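Local coordinates for spindle assembly abnormal protein 6 homolog (Drosophila melanogaster, PDB 5AL7), which forms the central scaffold of centrioles, its homodimers assembling into the ninefold cartwheel that sets centriole symmetry and supports centrosome duplication, at residues A[31-36]-A[45-50]; A[62-67]-A[74-79]; A[117-122]-A[139-144]; A[131-136]-A[155-160]. The protein carries 1 engineered substitution. One frame throughout, in Å; residues are numbered along the deposited sequence.

Contact 1: residues A[31-36]-A[45-50]; sequences EMLVNF and KRSCLL
Backbone hydrogen bonds zip Met-32 to Cys-48 and Val-34 to Arg-46, one in each direction per pair; that from Val-34 N to Arg-46 O, 2.9 Å long, is almost straight at 177°. The side chain of Arg-46, extended from CG to NE, crosses that of Phe-36 at about a right angle, setting CD over the ring centre (3.9 Å from the centroid). Its guanidinium lies flat above the same face, planes 16° apart, as a cation-pi stack with CZ 4.7 Å from the centroid, while NH1 forms a salt bridge with Glu-67. Cys-48 SG comes to the ring edge instead, 3.7 Å from Phe-36 CE1. Without the ring, as with an alanine here, the Arg-46 guanidinium is likely to lose the surface it lies on, and Cys-48 SG its aromatic neighbour. Apolar contacts continue along this buried face: Val-34 CG2 meets Cys-48 CB at 3.8 Å, and Met-32 SD runs beside Leu-50 CD1. On the more exposed face, Lys-45 CD covers Leu-33 CD2 at 3.8 Å, and charged ends such as Glu-31 OE1, salt-bridged to Lys-68, suit the solvent side. This is an antiparallel beta hairpin of the XRCC4-like SAS-6 head domain.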
# COMPACT_ATOMS: atom_id res chain seq x y z
N GLU A 31 -0.23 -16.32 6.79
CA GLU A 31 1.07 -16.70 6.25
C GLU A 31 1.22 -18.23 6.25
O GLU A 31 0.95 -18.89 7.25
CB GLU A 31 2.18 -16.06 7.05
CG GLU A 31 3.54 -16.13 6.38
CD GLU A 31 4.62 -15.45 7.19
OE1 GLU A 31 4.37 -14.33 7.70
OE2 GLU A 31 5.71 -16.03 7.32
N MET A 32 1.69 -18.77 5.14
CA MET A 32 1.76 -20.21 4.94
C MET A 32 3.05 -20.60 4.23
O MET A 32 3.43 -19.94 3.28
CB MET A 32 0.58 -20.68 4.11
CG MET A 32 -0.69 -20.94 4.87
SD MET A 32 -1.85 -21.70 3.74
CE MET A 32 -0.87 -23.11 3.26
N LEU A 33 3.69 -21.68 4.66
CA LEU A 33 4.88 -22.17 3.96
C LEU A 33 4.39 -23.08 2.83
O LEU A 33 3.67 -24.04 3.07
CB LEU A 33 5.83 -22.90 4.92
CG LEU A 33 7.24 -23.25 4.42
CD1 LEU A 33 7.98 -21.98 4.07
CD2 LEU A 33 8.01 -24.01 5.47
N VAL A 34 4.70 -22.71 1.60
CA VAL A 34 4.19 -23.38 0.41
C VAL A 34 5.32 -24.05 -0.36
O VAL A 34 6.43 -23.51 -0.46
CB VAL A 34 3.42 -22.39 -0.50
CG1 VAL A 34 2.98 -23.03 -1.80
CG2 VAL A 34 2.24 -21.81 0.25
N ASN A 35 5.04 -25.23 -0.89
CA ASN A 35 5.99 -25.93 -1.72
C ASN A 35 5.89 -25.55 -3.18
O ASN A 35 4.83 -25.64 -3.77
CB ASN A 35 5.79 -27.45 -1.58
CG ASN A 35 6.39 -27.98 -0.31
OD1 ASN A 35 7.58 -28.30 -0.27
ND2 ASN A 35 5.59 -28.05 0.75
N PHE A 36 7.01 -25.21 -3.79
CA PHE A 36 7.07 -24.84 -5.20
C PHE A 36 7.68 -25.97 -6.02
O PHE A 36 8.89 -26.24 -5.96
CB PHE A 36 7.84 -23.54 -5.37
CG PHE A 36 7.00 -22.30 -5.10
CD1 PHE A 36 6.52 -22.02 -3.84
CD2 PHE A 36 6.70 -21.42 -6.13
CE1 PHE A 36 5.74 -20.90 -3.59
CE2 PHE A 36 5.93 -20.29 -5.89
CZ PHE A 36 5.45 -20.03 -4.62
N LYS A 45 10.82 -24.27 -0.92
CA LYS A 45 9.75 -23.98 0.04
C LYS A 45 9.80 -22.52 0.41
O LYS A 45 10.79 -22.07 0.96
CB LYS A 45 9.86 -24.84 1.29
CG LYS A 45 8.70 -25.77 1.50
CD LYS A 45 8.83 -26.56 2.78
CE LYS A 45 9.07 -28.03 2.49
NZ LYS A 45 8.96 -28.85 3.72
N ARG A 46 8.74 -21.78 0.09
CA ARG A 46 8.71 -20.33 0.27
C ARG A 46 7.60 -19.87 1.20
O ARG A 46 6.55 -20.50 1.26
CB ARG A 46 8.56 -19.62 -1.08
CG ARG A 46 9.55 -20.08 -2.12
CD ARG A 46 9.37 -19.35 -3.43
NE ARG A 46 10.36 -19.79 -4.40
CZ ARG A 46 10.47 -19.30 -5.63
NH1 ARG A 46 9.64 -18.35 -6.03
NH2 ARG A 46 11.39 -19.76 -6.45
N SER A 47 7.81 -18.76 1.90
CA SER A 47 6.75 -18.15 2.71
C SER A 47 5.79 -17.34 1.85
O SER A 47 6.20 -16.35 1.23
CB SER A 47 7.30 -17.24 3.80
OG SER A 47 7.71 -17.97 4.94
N CYS A 48 4.53 -17.76 1.84
CA CYS A 48 3.49 -17.08 1.08
C CYS A 48 2.40 -16.52 1.99
O CYS A 48 2.36 -16.80 3.18
CB CYS A 48 2.87 -18.03 0.06
SG CYS A 48 4.00 -18.64 -1.21
N LEU A 49 1.51 -15.75 1.39
CA LEU A 49 0.33 -15.19 2.03
C LEU A 49 -0.88 -15.67 1.28
O LEU A 49 -0.99 -15.45 0.06
CB LEU A 49 0.36 -13.66 2.03
CG LEU A 49 1.39 -12.95 2.90
CD1 LEU A 49 1.52 -11.54 2.40
CD2 LEU A 49 0.94 -12.98 4.35
N LEU A 50 -1.78 -16.35 1.99
CA LEU A 50 -2.98 -16.85 1.36
C LEU A 50 -4.22 -16.03 1.72
O LEU A 50 -4.45 -15.68 2.89
CB LEU A 50 -3.20 -18.31 1.72
CG LEU A 50 -4.25 -18.94 0.80
CD1 LEU A 50 -3.76 -20.30 0.37
CD2 LEU A 50 -5.60 -19.06 1.49
O HOH W 1 9.09 -15.60 6.50

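Contact 2: residues A[62-67]-A[74-79]; sequences QLRLTE and MYITTV
Glu-67 OE2 has three partners: a salt bridge from Arg-46 NH1, a weak hydrogen bond of 3.5 Å from Tyr-75 OH, and a long, weak ion pair with Arg-73. The carboxylate lies at the edge of the Tyr-75 ring and almost coplanar with it, the planes 7° apart. Tyrosine suits this place because its ring can lie in the buried layer while its hydroxyl reaches the charged end of the hairpin. CG of Tyr-75 points away from its own carbonyl carbon (chi1 -51°), and the ring extends past Leu-65 O toward Glu-67. Four backbone bonds join Leu-63 with Thr-77 and Leu-65 with Tyr-75; Thr-77 N to Leu-63 O measures 2.9 Å and is nearly straight at 176°. The strands thus form a regular antiparallel hairpin in the mixed sheet of the SAS-6 N-terminal head domain, inside the PISA region. The face bearing Leu-63, Leu-65, Tyr-75 and Thr-77 also packs on strands 44-55 and 149-158. The other face meets helix 161-187. There Arg-64 CG runs beside Ile-76 CG1 at 3.8 Å, and its guanidinium pairs with Glu-53 and forms a cation-pi contact with Tyr-167. Thr-66 CG2 lies 3.6 Å from Met-74 CE, methyl against methyl. Gln-62 lays its amide obliquely across Ile-76 CG2, and its NE2 makes a weak 3.4 Å hydrogen bond to Thr-78 OG1.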
# COMPACT_ATOMS: atom_id res chain seq x y z
N GLN A 62 -12.39 -17.69 -5.07
CA GLN A 62 -11.04 -17.35 -5.49
C GLN A 62 -10.04 -17.51 -4.35
O GLN A 62 -10.29 -17.08 -3.20
CB GLN A 62 -10.95 -15.94 -6.04
CG GLN A 62 -9.72 -15.75 -6.92
CD GLN A 62 -9.46 -14.31 -7.23
OE1 GLN A 62 -9.12 -13.53 -6.34
NE2 GLN A 62 -9.58 -13.94 -8.50
N LEU A 63 -8.93 -18.17 -4.68
CA LEU A 63 -7.79 -18.33 -3.77
C LEU A 63 -6.60 -17.60 -4.35
O LEU A 63 -6.17 -17.87 -5.47
CB LEU A 63 -7.43 -19.80 -3.56
CG LEU A 63 -8.47 -20.77 -3.00
CD1 LEU A 63 -7.95 -22.20 -3.08
CD2 LEU A 63 -8.78 -20.41 -1.58
N ARG A 64 -6.08 -16.63 -3.60
CA ARG A 64 -4.90 -15.90 -4.03
C ARG A 64 -3.71 -16.24 -3.17
O ARG A 64 -3.78 -16.26 -1.94
CB ARG A 64 -5.16 -14.39 -4.00
CG ARG A 64 -5.96 -13.92 -5.20
CD ARG A 64 -6.21 -12.43 -5.14
NE ARG A 64 -7.31 -12.14 -4.23
CZ ARG A 64 -7.15 -11.52 -3.07
NH1 ARG A 64 -5.94 -11.09 -2.71
NH2 ARG A 64 -8.20 -11.31 -2.29
N LEU A 65 -2.60 -16.52 -3.84
CA LEU A 65 -1.35 -16.86 -3.18
C LEU A 65 -0.27 -15.86 -3.56
O LEU A 65 0.03 -15.69 -4.75
CB LEU A 65 -0.95 -18.28 -3.55
CG LEU A 65 0.09 -19.01 -2.72
CD1 LEU A 65 -0.49 -19.42 -1.37
CD2 LEU A 65 0.53 -20.21 -3.53
N THR A 66 0.30 -15.17 -2.58
CA THR A 66 1.35 -14.18 -2.88
C THR A 66 2.66 -14.54 -2.19
O THR A 66 2.66 -15.06 -1.08
CB THR A 66 0.94 -12.76 -2.43
OG1 THR A 66 0.79 -12.72 -1.01
CG2 THR A 66 -0.35 -12.33 -3.09
N GLU A 67 3.80 -14.32 -2.84
CA GLU A 67 5.06 -14.53 -2.15
C GLU A 67 5.29 -13.37 -1.19
O GLU A 67 5.32 -12.22 -1.60
CB GLU A 67 6.21 -14.65 -3.13
CG GLU A 67 6.19 -15.93 -3.90
CD GLU A 67 7.45 -16.13 -4.71
OE1 GLU A 67 8.56 -15.90 -4.16
OE2 GLU A 67 7.32 -16.53 -5.89
N MET A 74 2.13 -13.20 -7.82
CA MET A 74 0.79 -13.66 -7.48
C MET A 74 0.28 -14.81 -8.33
O MET A 74 0.40 -14.81 -9.56
CB MET A 74 -0.19 -12.49 -7.58
CG MET A 74 -1.49 -12.67 -6.84
SD MET A 74 -2.44 -11.16 -6.91
CE MET A 74 -1.52 -10.15 -5.75
N TYR A 75 -0.34 -15.78 -7.66
CA TYR A 75 -0.89 -16.98 -8.30
C TYR A 75 -2.33 -17.10 -7.88
O TYR A 75 -2.65 -17.01 -6.68
CB TYR A 75 -0.10 -18.23 -7.91
CG TYR A 75 1.38 -18.04 -8.11
CD1 TYR A 75 1.96 -18.27 -9.35
CD2 TYR A 75 2.18 -17.60 -7.07
CE1 TYR A 75 3.34 -18.08 -9.54
CE2 TYR A 75 3.54 -17.42 -7.25
CZ TYR A 75 4.12 -17.66 -8.48
OH TYR A 75 5.47 -17.46 -8.65
N ILE A 76 -3.22 -17.19 -8.86
CA ILE A 76 -4.65 -17.13 -8.58
C ILE A 76 -5.37 -18.37 -9.05
O ILE A 76 -5.15 -18.82 -10.17
CB ILE A 76 -5.29 -15.89 -9.24
CG1 ILE A 76 -4.65 -14.61 -8.70
CG2 ILE A 76 -6.79 -15.89 -9.02
CD1 ILE A 76 -5.26 -13.35 -9.24
N THR A 77 -6.23 -18.90 -8.18
CA THR A 77 -7.14 -19.98 -8.55
C THR A 77 -8.59 -19.54 -8.44
O THR A 77 -9.07 -19.16 -7.37
CB THR A 77 -6.94 -21.22 -7.65
OG1 THR A 77 -5.70 -21.85 -8.00
CG2 THR A 77 -8.04 -22.20 -7.87
N THR A 78 -9.31 -19.57 -9.56
CA THR A 78 -10.71 -19.16 -9.55
C THR A 78 -11.63 -20.27 -10.04
O THR A 78 -11.55 -20.68 -11.20
CB THR A 78 -10.94 -17.90 -10.42
OG1 THR A 78 -9.93 -16.93 -10.14
CG2 THR A 78 -12.32 -17.32 -10.13
N VAL A 79 -12.50 -20.75 -9.16
CA VAL A 79 -13.42 -21.81 -9.54
C VAL A 79 -14.88 -21.34 -9.38
O VAL A 79 -15.28 -20.88 -8.31
CB VAL A 79 -13.17 -23.12 -8.74
CG1 VAL A 79 -12.86 -22.84 -7.28
CG2 VAL A 79 -14.36 -24.08 -8.88

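Contact 3: residues A[117-122]-A[139-144]; sequences ELHLTT and QFVEIR. With NO3 (nitrate ion), chain C.
Strands 117-122 and 139-142 run antiparallel but strongly splayed, their directions 133° apart, joined by paired backbone bonds between Glu-117 and Val-141 and between His-119 and Gln-139. In the XRCC4-like head, strand 117-122 also bonds to strand 23-36. On the buried face, Leu-118 and Phe-140 lie side by side. Leu-118 CG is anti to the backbone N (chi1 -166°), which swings CD1 over one face of the Phe-140 ring, 3.9 Å from the centroid, in a CH-pi contact. Both residues fill the layer between sheet and helix 97-113, touching Cys-111, so large apolar side chains suit it. The other face is more polar. His-119 crosses Val-141 at about a right angle, its CD2 3.5 Å from Val-141 CG2, and its NE2 donates to Glu-117 OE1 at 3.2 Å, a bond that restrains the imidazole's rotation. Beyond the strand, Arg-144 NH1 bonds weakly to Glu-142 OE2, within a salt bridge, and to a nitrate probably from the crystallisation liquor; NH2 forms a salt bridge with the engineered Asp-146. Thr-121 OG1 donates to Gln-139 OE1 from above the plane of the amide carbonyl, 39° out of it, while Gln-139 NE2 makes a weak bond to Ser-153.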
# COMPACT_ATOMS: atom_id res chain seq x y z
N GLU A 117 0.03 -30.26 3.52
CA GLU A 117 1.01 -29.42 2.85
C GLU A 117 0.41 -28.80 1.60
O GLU A 117 -0.25 -29.49 0.83
CB GLU A 117 2.24 -30.23 2.49
CG GLU A 117 3.14 -30.53 3.65
CD GLU A 117 4.54 -30.89 3.20
OE1 GLU A 117 4.71 -31.18 1.99
OE2 GLU A 117 5.46 -30.88 4.05
N LEU A 118 0.64 -27.52 1.39
CA LEU A 118 0.15 -26.85 0.19
C LEU A 118 1.25 -26.81 -0.86
O LEU A 118 2.34 -26.28 -0.61
CB LEU A 118 -0.32 -25.44 0.52
CG LEU A 118 -1.16 -24.75 -0.54
CD1 LEU A 118 -2.58 -25.28 -0.53
CD2 LEU A 118 -1.15 -23.26 -0.27
N HIS A 119 0.98 -27.42 -2.01
CA HIS A 119 1.93 -27.46 -3.12
C HIS A 119 1.45 -26.60 -4.28
O HIS A 119 0.26 -26.44 -4.52
CB HIS A 119 2.13 -28.89 -3.62
CG HIS A 119 2.95 -29.75 -2.71
ND1 HIS A 119 4.19 -30.23 -3.05
CD2 HIS A 119 2.69 -30.24 -1.47
CE1 HIS A 119 4.67 -30.96 -2.07
NE2 HIS A 119 3.78 -30.99 -1.10
N LEU A 120 2.41 -26.07 -5.01
CA LEU A 120 2.19 -25.32 -6.23
C LEU A 120 3.01 -25.97 -7.33
O LEU A 120 4.20 -25.72 -7.46
CB LEU A 120 2.56 -23.86 -6.03
CG LEU A 120 2.02 -22.94 -7.12
CD1 LEU A 120 0.54 -22.87 -7.06
CD2 LEU A 120 2.63 -21.56 -6.97
N THR A 121 2.38 -26.88 -8.07
CA THR A 121 3.08 -27.67 -9.07
C THR A 121 2.95 -27.12 -10.49
O THR A 121 1.87 -26.78 -10.93
CB THR A 121 2.56 -29.12 -9.06
OG1 THR A 121 2.41 -29.55 -7.71
CG2 THR A 121 3.54 -30.05 -9.77
N THR A 122 4.05 -27.11 -11.22
CA THR A 122 3.97 -26.72 -12.61
C THR A 122 3.30 -27.85 -13.36
O THR A 122 3.64 -29.02 -13.18
CB THR A 122 5.34 -26.43 -13.22
OG1 THR A 122 5.88 -25.24 -12.62
CG2 THR A 122 5.21 -26.21 -14.71
N GLN A 139 -2.22 -27.80 -5.00
CA GLN A 139 -2.52 -29.12 -4.47
C GLN A 139 -2.45 -29.22 -2.96
O GLN A 139 -1.57 -28.65 -2.33
CB GLN A 139 -1.57 -30.14 -5.09
CG GLN A 139 -1.73 -30.22 -6.57
CD GLN A 139 -0.76 -31.15 -7.21
OE1 GLN A 139 0.45 -31.04 -7.01
NE2 GLN A 139 -1.26 -32.10 -7.98
N PHE A 140 -3.38 -29.97 -2.39
CA PHE A 140 -3.42 -30.23 -0.97
C PHE A 140 -2.92 -31.65 -0.75
O PHE A 140 -3.63 -32.61 -1.05
CB PHE A 140 -4.84 -30.06 -0.43
CG PHE A 140 -5.37 -28.66 -0.56
CD1 PHE A 140 -5.77 -28.16 -1.79
CD2 PHE A 140 -5.49 -27.86 0.57
CE1 PHE A 140 -6.25 -26.87 -1.91
CE2 PHE A 140 -5.98 -26.57 0.47
CZ PHE A 140 -6.36 -26.07 -0.77
N VAL A 141 -1.67 -31.77 -0.29
CA VAL A 141 -0.99 -33.06 -0.18
C VAL A 141 -0.83 -33.53 1.27
O VAL A 141 -0.40 -32.76 2.12
CB VAL A 141 0.39 -33.01 -0.85
CG1 VAL A 141 1.04 -34.35 -0.79
CG2 VAL A 141 0.25 -32.57 -2.30
N GLU A 142 -1.21 -34.78 1.52
CA GLU A 142 -1.02 -35.47 2.81
C GLU A 142 0.24 -36.34 2.75
O GLU A 142 0.31 -37.28 1.96
CB GLU A 142 -2.22 -36.35 3.14
CG GLU A 142 -2.21 -36.95 4.55
CD GLU A 142 -3.18 -38.13 4.70
OE1 GLU A 142 -4.21 -38.17 3.99
OE2 GLU A 142 -2.93 -39.02 5.55
N ILE A 143 1.22 -36.02 3.58
CA ILE A 143 2.45 -36.80 3.62
C ILE A 143 2.19 -38.08 4.37
O ILE A 143 1.70 -38.04 5.50
CB ILE A 143 3.63 -36.04 4.27
CG1 ILE A 143 3.80 -34.65 3.63
CG2 ILE A 143 4.91 -36.89 4.25
CD1 ILE A 143 3.99 -34.67 2.12
N ARG A 144 2.50 -39.21 3.74
CA ARG A 144 2.23 -40.52 4.31
C ARG A 144 3.47 -41.43 4.31
O ARG A 144 4.45 -41.16 3.62
CB ARG A 144 1.09 -41.18 3.54
CG ARG A 144 -0.25 -40.50 3.77
CD ARG A 144 -1.37 -41.17 3.01
NE ARG A 144 -1.45 -42.60 3.31
CZ ARG A 144 -2.13 -43.12 4.33
NH1 ARG A 144 -2.78 -42.32 5.16
NH2 ARG A 144 -2.14 -44.43 4.52
N NO3 C . -4.21 -45.06 6.88
O1 NO3 C . -3.33 -45.83 7.37
O2 NO3 C . -4.87 -45.43 5.86
O3 NO3 C . -4.45 -43.93 7.41

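Contact 4: residues A[131-136]-A[155-160]; sequences REVHDY and PCRSAP
His-134 turns one face of its imidazole to Pro-155 and an edge to Arg-157, in a contact that ties the loop leading into strand 136-142 to the end of strand 149-158, just before helix 161-187. Pro-155 CB sits over the ring, offset toward its rim, 4.1 Å from the centroid in a CH-pi contact; the rigid, flat-sided proline suits such a place. At the edge, His-134 ND1 approaches Arg-157 CB at 3.6 Å. The two side chains cross at about a right angle, and the guanidinium plane stands nearly perpendicular to the imidazole, at 89°. The chain of Arg-157 leaves anti to the backbone N (chi1 -170°) and bends at chi2, carrying NE obliquely past Val-133 CG1 at 3.5 Å. NH1 then turns back to donate to Ser-158 O at 2.8 Å, and NH2 is held by Ser-12. With a leucine here, Ser-158 O and Ser-12 OG would probably lose their guanidinium donors, and Val-133 CG1 part of its cover. Tyr-136 presents its ring edge to strand 155-158, with CE2 3.6 Å from Ser-158 CB. Backbone bonds pair Tyr-136 with Cys-156 in both directions; two residues, Asp-135 and Tyr-136, stand opposite the single Cys-156, a classic beta bulge. Arg-131 NH2, poorly ordered, forms a salt bridge to Asp-135 OD2 on its syn side. Proline, imidazole and arginine stem thus meet through CH-pi and van der Waals contact, and the positive charge of Arg-157, its NE 5.5 Å from His-134 ND1, would probably disfavour protonation of the imidazole.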
# COMPACT_ATOMS: atom_id res chain seq x y z
N ARG A 131 -2.58 -25.59 -25.81
CA ARG A 131 -2.34 -24.52 -24.86
C ARG A 131 -3.52 -24.37 -23.89
O ARG A 131 -4.67 -24.66 -24.23
CB ARG A 131 -2.06 -23.19 -25.60
CG ARG A 131 -1.74 -22.02 -24.67
CD ARG A 131 -0.54 -22.34 -23.79
NE ARG A 131 -0.21 -21.23 -22.89
CZ ARG A 131 0.61 -21.34 -21.85
NH1 ARG A 131 1.19 -22.50 -21.58
NH2 ARG A 131 0.85 -20.29 -21.08
N GLU A 132 -3.20 -23.94 -22.67
CA GLU A 132 -4.15 -23.81 -21.57
C GLU A 132 -3.87 -22.51 -20.82
O GLU A 132 -2.75 -22.02 -20.82
CB GLU A 132 -4.03 -25.00 -20.65
CG GLU A 132 -2.62 -25.12 -20.11
CD GLU A 132 -2.36 -26.44 -19.44
OE1 GLU A 132 -3.24 -27.32 -19.47
OE2 GLU A 132 -1.24 -26.60 -18.91
N VAL A 133 -4.89 -21.97 -20.16
CA VAL A 133 -4.72 -20.73 -19.41
C VAL A 133 -3.97 -20.95 -18.10
O VAL A 133 -3.12 -20.15 -17.71
CB VAL A 133 -6.09 -20.08 -19.11
CG1 VAL A 133 -5.89 -18.70 -18.49
CG2 VAL A 133 -6.93 -19.99 -20.37
N HIS A 134 -4.31 -22.04 -17.42
CA HIS A 134 -3.70 -22.39 -16.14
C HIS A 134 -2.39 -23.17 -16.32
O HIS A 134 -2.37 -24.22 -16.95
CB HIS A 134 -4.70 -23.17 -15.29
CG HIS A 134 -6.07 -22.55 -15.24
ND1 HIS A 134 -6.33 -21.37 -14.56
CD2 HIS A 134 -7.25 -22.94 -15.78
CE1 HIS A 134 -7.60 -21.07 -14.69
NE2 HIS A 134 -8.19 -22.00 -15.42
N ASP A 135 -1.30 -22.61 -15.81
CA ASP A 135 0.01 -23.23 -15.92
C ASP A 135 0.45 -23.94 -14.63
O ASP A 135 1.55 -24.50 -14.58
CB ASP A 135 1.06 -22.18 -16.29
CG ASP A 135 1.01 -21.81 -17.76
OD1 ASP A 135 0.32 -22.52 -18.53
OD2 ASP A 135 1.68 -20.83 -18.15
N TYR A 136 -0.38 -23.89 -13.60
CA TYR A 136 -0.04 -24.53 -12.33
C TYR A 136 -1.19 -25.34 -11.73
O TYR A 136 -2.30 -25.30 -12.21
CB TYR A 136 0.44 -23.47 -11.33
CG TYR A 136 1.49 -22.55 -11.91
CD1 TYR A 136 2.81 -22.94 -12.01
CD2 TYR A 136 1.14 -21.29 -12.39
CE1 TYR A 136 3.77 -22.10 -12.54
CE2 TYR A 136 2.09 -20.44 -12.92
CZ TYR A 136 3.40 -20.85 -13.00
OH TYR A 136 4.35 -20.01 -13.54
N PRO A 155 -6.84 -26.03 -10.61
CA PRO A 155 -6.14 -25.35 -11.70
C PRO A 155 -5.77 -23.93 -11.32
O PRO A 155 -6.65 -23.09 -11.08
CB PRO A 155 -7.16 -25.37 -12.85
CG PRO A 155 -8.21 -26.32 -12.44
CD PRO A 155 -8.25 -26.30 -10.95
N CYS A 156 -4.47 -23.69 -11.18
CA CYS A 156 -3.93 -22.40 -10.76
C CYS A 156 -3.26 -21.63 -11.89
O CYS A 156 -2.70 -22.21 -12.80
CB CYS A 156 -2.94 -22.60 -9.62
SG CYS A 156 -2.80 -21.18 -8.60
N ARG A 157 -3.30 -20.31 -11.79
CA ARG A 157 -2.86 -19.44 -12.86
C ARG A 157 -1.86 -18.42 -12.36
O ARG A 157 -1.88 -18.02 -11.19
CB ARG A 157 -4.09 -18.75 -13.47
CG ARG A 157 -3.85 -17.97 -14.73
CD ARG A 157 -4.73 -16.73 -14.75
NE ARG A 157 -5.01 -16.24 -16.10
CZ ARG A 157 -4.18 -15.49 -16.81
NH1 ARG A 157 -2.99 -15.16 -16.31
NH2 ARG A 157 -4.52 -15.08 -18.03
N SER A 158 -0.95 -18.01 -13.23
CA SER A 158 -0.05 -16.92 -12.89
C SER A 158 -0.74 -15.59 -13.21
O SER A 158 -1.02 -15.29 -14.37
CB SER A 158 1.26 -17.03 -13.64
OG SER A 158 2.20 -16.18 -13.03
N ALA A 159 -1.06 -14.83 -12.17
CA ALA A 159 -1.86 -13.61 -12.32
C ALA A 159 -1.24 -12.59 -13.28
O ALA A 159 -0.06 -12.24 -13.16
CB ALA A 159 -2.11 -12.98 -10.97
N PRO A 160 -2.04 -12.11 -14.24
CA PRO A 160 -1.62 -11.08 -15.19
C PRO A 160 -1.52 -9.70 -14.53
O PRO A 160 -2.19 -9.44 -13.52
CB PRO A 160 -2.71 -11.11 -16.25
CG PRO A 160 -3.91 -11.60 -15.53
CD PRO A 160 -3.42 -12.56 -14.49

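How the contacts relate
All four contacts belong to one sheet of the head domain. Contact 2 is the most buried; contacts 1 and 3 are partly buried, and contact 4 lies at the surface. Contacts 1 and 2 are successive hairpins whose strands 44-55 and 60-67 lie side by side, Leu-49 N probably bonding to Thr-66 O. Contact 3 flanks contact 1 through Asn-35 with Leu-118 and Leu-120. Contact 4 adjoins contact 2, where Ile-76 N probably bonds to Arg-157 O, and its segments alternate with those of contact 3. Chemistry follows place: an arginine-aromatic stack in contact 1, apolar and weak polar pairs in contact 2, one CH-pi and one polar face in contact 3, proline-imidazole and arginine contacts in contact 4.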